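Local atomic coordinates of transcriptional regulator, TetR family (Legionella pneumophila subsp. pneumophila str. Philadelphia 1, PDB entry 3ON4), a protein that probably binds DNA through a helix-turn-helix motif and regulates transcription, as other members of the TetR family do. Residues Ser77-Phe91 with Ile134-Gly146. Numbering follows the deposited sequence.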
loop_
_atom_site.group_PDB
_atom_site.type_symbol
_atom_site.label_atom_id
_atom_site.label_comp_id
_atom_site.label_asym_id
_atom_site.label_seq_id
_atom_site.Cartn_x
_atom_site.Cartn_y
_atom_site.Cartn_z
ATOM N N SER A 77 4.436 -7.372 24.225
ATOM C CA SER A 77 5.594 -8.270 24.389
ATOM C C SER A 77 6.001 -8.435 25.844
ATOM O O SER A 77 6.570 -9.472 26.222
ATOM C CB SER A 77 6.794 -7.861 23.524
ATOM O OG SER A 77 7.133 -6.505 23.682
ATOM N N ASN A 78 5.662 -7.466 26.687
ATOM C CA ASN A 78 5.932 -7.630 28.111
ATOM C C ASN A 78 4.829 -8.338 28.902
ATOM O O ASN A 78 4.972 -8.562 30.108
ATOM C CB ASN A 78 6.335 -6.296 28.723
ATOM C CG ASN A 78 7.712 -5.851 28.243
ATOM O OD1 ASN A 78 8.681 -6.622 28.290
ATOM N ND2 ASN A 78 7.802 -4.636 27.770
ATOM N N ASN A 79 3.760 -8.735 28.212
ATOM C CA ASN A 79 2.712 -9.546 28.807
ATOM C C ASN A 79 3.178 -11.003 28.851
ATOM O O ASN A 79 3.226 -11.690 27.828
ATOM C CB ASN A 79 1.415 -9.404 28.011
ATOM C CG ASN A 79 0.235 -10.081 28.680
ATOM O OD1 ASN A 79 0.393 -10.974 29.502
ATOM N ND2 ASN A 79 -0.962 -9.660 28.308
ATOM N N SER A 80 3.514 -11.472 30.044
ATOM C CA SER A 80 4.083 -12.815 30.217
ATOM C C SER A 80 3.075 -13.967 30.051
ATOM O O SER A 80 3.482 -15.128 29.938
ATOM C CB SER A 80 4.766 -12.920 31.583
ATOM O OG SER A 80 3.831 -12.767 32.632
ATOM N N SER A 81 1.776 -13.655 30.014
ATOM C CA SER A 81 0.750 -14.686 29.844
ATOM C C SER A 81 0.455 -15.016 28.377
ATOM O O SER A 81 -0.264 -15.978 28.093
ATOM C CB SER A 81 -0.541 -14.288 30.564
ATOM O OG SER A 81 -1.119 -13.143 29.991
ATOM N N LEU A 82 1.009 -14.236 27.450
ATOM C CA LEU A 82 0.788 -14.460 26.027
ATOM C C LEU A 82 1.889 -15.313 25.416
ATOM O O LEU A 82 3.071 -15.109 25.678
ATOM C CB LEU A 82 0.721 -13.130 25.259
ATOM C CG LEU A 82 -0.402 -12.169 25.673
ATOM C CD1 LEU A 82 -0.361 -10.940 24.800
ATOM C CD2 LEU A 82 -1.786 -12.839 25.605
ATOM N N SER A 83 1.490 -16.266 24.577
ATOM C CA SER A 83 2.440 -17.039 23.782
ATOM C C SER A 83 2.965 -16.112 22.669
ATOM O O SER A 83 2.372 -15.062 22.409
ATOM C CB SER A 83 1.724 -18.233 23.166
ATOM O OG SER A 83 0.818 -17.761 22.171
ATOM N N ALA A 84 4.056 -16.500 22.000
ATOM C CA ALA A 84 4.555 -15.714 20.869
ATOM C C ALA A 84 3.481 -15.530 19.799
ATOM O O ALA A 84 3.293 -14.444 19.250
ATOM C CB ALA A 84 5.789 -16.357 20.266
ATOM N N LYS A 85 2.770 -16.605 19.509
ATOM C CA LYS A 85 1.701 -16.568 18.528
ATOM C C LYS A 85 0.627 -15.594 18.957
ATOM O O LYS A 85 0.138 -14.831 18.144
ATOM C CB LYS A 85 1.081 -17.955 18.370
ATOM C CG LYS A 85 0.035 -18.038 17.295
ATOM C CD LYS A 85 -0.359 -19.490 17.079
ATOM C CE LYS A 85 -1.245 -19.632 15.876
ATOM N NZ LYS A 85 -1.506 -21.065 15.589
ATOM N N GLU A 86 0.267 -15.613 20.231
ATOM C CA GLU A 86 -0.755 -14.695 20.735
ATOM C C GLU A 86 -0.280 -13.240 20.640
ATOM O O GLU A 86 -1.084 -12.350 20.400
ATOM C CB GLU A 86 -1.137 -15.052 22.175
ATOM C CG GLU A 86 -2.019 -16.317 22.316
ATOM C CD GLU A 86 -2.215 -16.771 23.755
ATOM O OE1 GLU A 86 -1.300 -16.624 24.597
ATOM O OE2 GLU A 86 -3.291 -17.321 24.051
ATOM N N LYS A 87 1.017 -13.001 20.822
ATOM C CA LYS A 87 1.570 -11.632 20.700
ATOM C C LYS A 87 1.420 -11.088 19.263
ATOM O O LYS A 87 1.061 -9.919 19.050
ATOM C CB LYS A 87 3.034 -11.595 21.153
ATOM C CG LYS A 87 3.223 -11.827 22.657
ATOM C CD LYS A 87 4.693 -11.866 23.050
ATOM C CE LYS A 87 4.845 -12.100 24.548
ATOM N NZ LYS A 87 6.210 -12.550 24.934
ATOM N N ILE A 88 1.683 -11.951 18.286
ATOM C CA ILE A 88 1.497 -11.599 16.888
ATOM C C ILE A 88 0.009 -11.367 16.621
ATOM O O ILE A 88 -0.347 -10.404 15.957
ATOM C CB ILE A 88 2.015 -12.696 15.917
ATOM C CG1 ILE A 88 3.525 -13.001 16.117
ATOM C CG2 ILE A 88 1.702 -12.286 14.474
ATOM C CD1 ILE A 88 4.395 -11.768 16.196
ATOM N N GLN A 89 -0.863 -12.243 17.125
ATOM C CA GLN A 89 -2.317 -12.049 16.944
ATOM C C GLN A 89 -2.784 -10.709 17.538
ATOM O O GLN A 89 -3.578 -9.971 16.927
ATOM C CB GLN A 89 -3.116 -13.231 17.548
ATOM C CG GLN A 89 -2.913 -14.573 16.808
ATOM C CD GLN A 89 -3.479 -15.784 17.550
ATOM O OE1 GLN A 89 -3.532 -15.818 18.786
ATOM N NE2 GLN A 89 -3.876 -16.803 16.793
ATOM N N LYS A 90 -2.276 -10.370 18.719
ATOM C CA LYS A 90 -2.670 -9.121 19.379
ATOM C C LYS A 90 -2.077 -7.897 18.685
ATOM O O LYS A 90 -2.694 -6.825 18.673
ATOM C CB LYS A 90 -2.282 -9.127 20.867
ATOM C CG LYS A 90 -3.018 -10.138 21.709
ATOM C CD LYS A 90 -4.524 -9.867 21.866
ATOM C CE LYS A 90 -5.163 -10.970 22.718
ATOM N NZ LYS A 90 -6.661 -10.902 22.855
ATOM N N PHE A 91 -0.888 -8.056 18.107
ATOM C CA PHE A 91 -0.305 -7.022 17.255
ATOM C C PHE A 91 -1.263 -6.687 16.117
ATOM O O PHE A 91 -1.557 -5.512 15.878
ATOM C CB PHE A 91 1.058 -7.471 16.718
ATOM C CG PHE A 91 1.445 -6.837 15.421
ATOM C CD1 PHE A 91 2.043 -5.587 15.392
ATOM C CD2 PHE A 91 1.232 -7.503 14.226
ATOM C CE1 PHE A 91 2.405 -5.015 14.189
ATOM C CE2 PHE A 91 1.600 -6.934 13.027
ATOM C CZ PHE A 91 2.177 -5.707 13.001
ATOM N N ILE A 134 8.666 -1.947 13.674
ATOM C CA ILE A 134 7.681 -3.014 13.589
ATOM C C ILE A 134 8.347 -4.342 13.264
ATOM O O ILE A 134 8.081 -5.343 13.919
ATOM C CB ILE A 134 6.574 -2.727 12.538
ATOM C CG1 ILE A 134 5.704 -1.517 12.921
ATOM C CG2 ILE A 134 5.701 -3.990 12.288
ATOM C CD1 ILE A 134 4.903 -1.677 14.152
ATOM N N ILE A 135 9.238 -4.331 12.268
ATOM C CA ILE A 135 9.948 -5.523 11.820
ATOM C C ILE A 135 10.850 -6.088 12.926
ATOM O O ILE A 135 10.807 -7.298 13.215
ATOM C CB ILE A 135 10.722 -5.218 10.525
ATOM C CG1 ILE A 135 9.705 -4.962 9.393
ATOM C CG2 ILE A 135 11.741 -6.322 10.199
ATOM C CD1 ILE A 135 10.292 -4.312 8.199
ATOM N N GLU A 136 11.612 -5.213 13.590
ATOM C CA GLU A 136 12.436 -5.626 14.732
ATOM C C GLU A 136 11.578 -6.234 15.854
ATOM O O GLU A 136 11.942 -7.270 16.404
ATOM C CB GLU A 136 13.271 -4.449 15.262
ATOM C CG GLU A 136 14.215 -4.788 16.436
ATOM C CD GLU A 136 15.151 -5.950 16.135
ATOM O OE1 GLU A 136 15.663 -6.035 14.987
ATOM O OE2 GLU A 136 15.349 -6.791 17.038
ATOM N N TRP A 137 10.443 -5.614 16.178
ATOM C CA TRP A 137 9.549 -6.166 17.216
ATOM C C TRP A 137 9.042 -7.567 16.846
ATOM O O TRP A 137 9.137 -8.518 17.636
ATOM C CB TRP A 137 8.358 -5.250 17.421
ATOM C CG TRP A 137 7.520 -5.679 18.555
ATOM C CD1 TRP A 137 7.718 -5.406 19.884
ATOM C CD2 TRP A 137 6.342 -6.481 18.479
ATOM N NE1 TRP A 137 6.735 -5.996 20.636
ATOM C CE2 TRP A 137 5.880 -6.667 19.798
ATOM C CE3 TRP A 137 5.653 -7.097 17.423
ATOM C CZ2 TRP A 137 4.742 -7.406 20.089
ATOM C CZ3 TRP A 137 4.520 -7.834 17.710
ATOM C CH2 TRP A 137 4.066 -7.976 19.037
ATOM N N LEU A 138 8.530 -7.695 15.632
ATOM C CA LEU A 138 8.067 -8.996 15.098
ATOM C C LEU A 138 9.154 -10.091 15.091
ATOM O O LEU A 138 8.918 -11.228 15.539
ATOM C CB LEU A 138 7.493 -8.804 13.674
ATOM C CG LEU A 138 6.128 -8.139 13.518
ATOM C CD1 LEU A 138 5.774 -7.882 12.048
ATOM C CD2 LEU A 138 5.066 -9.026 14.191
ATOM N N LYS A 139 10.343 -9.749 14.579
ATOM C CA LYS A 139 11.504 -10.647 14.567
ATOM C C LYS A 139 11.855 -11.121 15.968
ATOM O O LYS A 139 12.086 -12.319 16.201
ATOM C CB LYS A 139 12.724 -9.942 13.967
ATOM C CG LYS A 139 14.039 -10.745 14.009
ATOM C CD LYS A 139 15.187 -9.777 13.725
ATOM C CE LYS A 139 16.524 -10.425 13.787
ATOM N NZ LYS A 139 17.548 -9.476 14.331
ATOM N N GLY A 140 11.899 -10.182 16.906
ATOM C CA GLY A 140 12.196 -10.523 18.314
ATOM C C GLY A 140 11.195 -11.482 18.952
ATOM O O GLY A 140 11.589 -12.429 19.648
ATOM N N VAL A 141 9.910 -11.235 18.735
ATOM C CA VAL A 141 8.850 -12.107 19.253
ATOM C C VAL A 141 9.021 -13.512 18.665
ATOM O O VAL A 141 8.957 -14.523 19.375
ATOM C CB VAL A 141 7.433 -11.536 18.909
ATOM C CG1 VAL A 141 6.361 -12.552 19.219
ATOM C CG2 VAL A 141 7.154 -10.244 19.694
ATOM N N LEU A 142 9.270 -13.563 17.360
ATOM C CA LEU A 142 9.425 -14.831 16.649
ATOM C C LEU A 142 10.659 -15.607 17.076
ATOM O O LEU A 142 10.637 -16.840 17.109
ATOM C CB LEU A 142 9.436 -14.596 15.127
ATOM C CG LEU A 142 8.128 -14.132 14.480
ATOM C CD1 LEU A 142 8.409 -13.686 13.040
ATOM C CD2 LEU A 142 7.060 -15.215 14.499
ATOM N N GLU A 143 11.730 -14.899 17.421
ATOM C CA GLU A 143 12.923 -15.543 17.984
ATOM C C GLU A 143 12.644 -16.188 19.338
ATOM O O GLU A 143 13.180 -17.266 19.630
ATOM C CB GLU A 143 14.084 -14.559 18.092
ATOM C CG GLU A 143 14.693 -14.219 16.748
ATOM C CD GLU A 143 15.742 -13.124 16.821
ATOM O OE1 GLU A 143 15.700 -12.290 17.757
ATOM O OE2 GLU A 143 16.622 -13.106 15.934
ATOM N N THR A 144 11.777 -15.569 20.146
ATOM C CA THR A 144 11.329 -16.195 21.408
ATOM C C THR A 144 10.492 -17.449 21.154
ATOM O O THR A 144 10.355 -18.296 22.029
ATOM C CB THR A 144 10.519 -15.248 22.324
ATOM O OG1 THR A 144 9.242 -14.959 21.733
ATOM C CG2 THR A 144 11.303 -13.956 22.605
ATOM N N ASN A 145 9.933 -17.570 19.956
ATOM C CA ASN A 145 9.218 -18.786 19.593
ATOM C C ASN A 145 10.140 -19.887 19.058
ATOM O O ASN A 145 9.668 -20.960 18.676
ATOM C CB ASN A 145 8.131 -18.464 18.573
ATOM C CG ASN A 145 6.981 -19.443 18.618
ATOM O OD1 ASN A 145 6.668 -20.013 19.669
ATOM N ND2 ASN A 145 6.363 -19.669 17.472
ATOM N N GLY A 146 11.447 -19.630 19.034
ATOM C CA GLY A 146 12.425 -20.646 18.647
ATOM C C GLY A 146 12.838 -20.594 17.185
ATOM O O GLY A 146 13.692 -21.369 16.765
HETATM O O HOH W 1 5.513 -18.929 22.623
HETATM O O HOH W 2 3.715 -19.391 20.198
#
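Ile134 brings CG2 to the Phe91 ring, 3.9 Å from CE1, the two side chains crossing at about a right angle. One turn on, Trp137 enters a hole formed by Ser77, Lys87, Ile88 and Phe91. Its CG is anti to the backbone N (chi1 -173°), which carries the indole out between Ser77 and helix 84-91: CZ3 is 3.6 Å from Phe91 CB, and Lys87 O lies at the ring edge beside CH2. The two aromatic planes, 30° apart, are slid so far that they barely overlap. At the other end of the indole, NE1 donates to Ser77 OG (3.1 Å), tying the end of helix 54-77 into the contact; that hydroxyl is also bonded to Leu73 O. Leu138 sets CD2 over one face of Phe91, a CH-pi contact 4.3 Å from the centroid, and packs tightly at 3.5 Å against Ile88 CD1. The same Ile88 methyl meets CG1 of Val141, which also touches Ala84. Finally, Asn145 rests CB on Ala84 CB (3.6 Å), while its OD1 accepts from a water that in turn accepts from Lys85 N. Gly146 ends helix 121-144 in a Schellman motif. Segments 84-91 and 134-144 thus run nearly antiparallel (157°), a helix pair within the all-helical C-terminal domain of a TetR-family regulator.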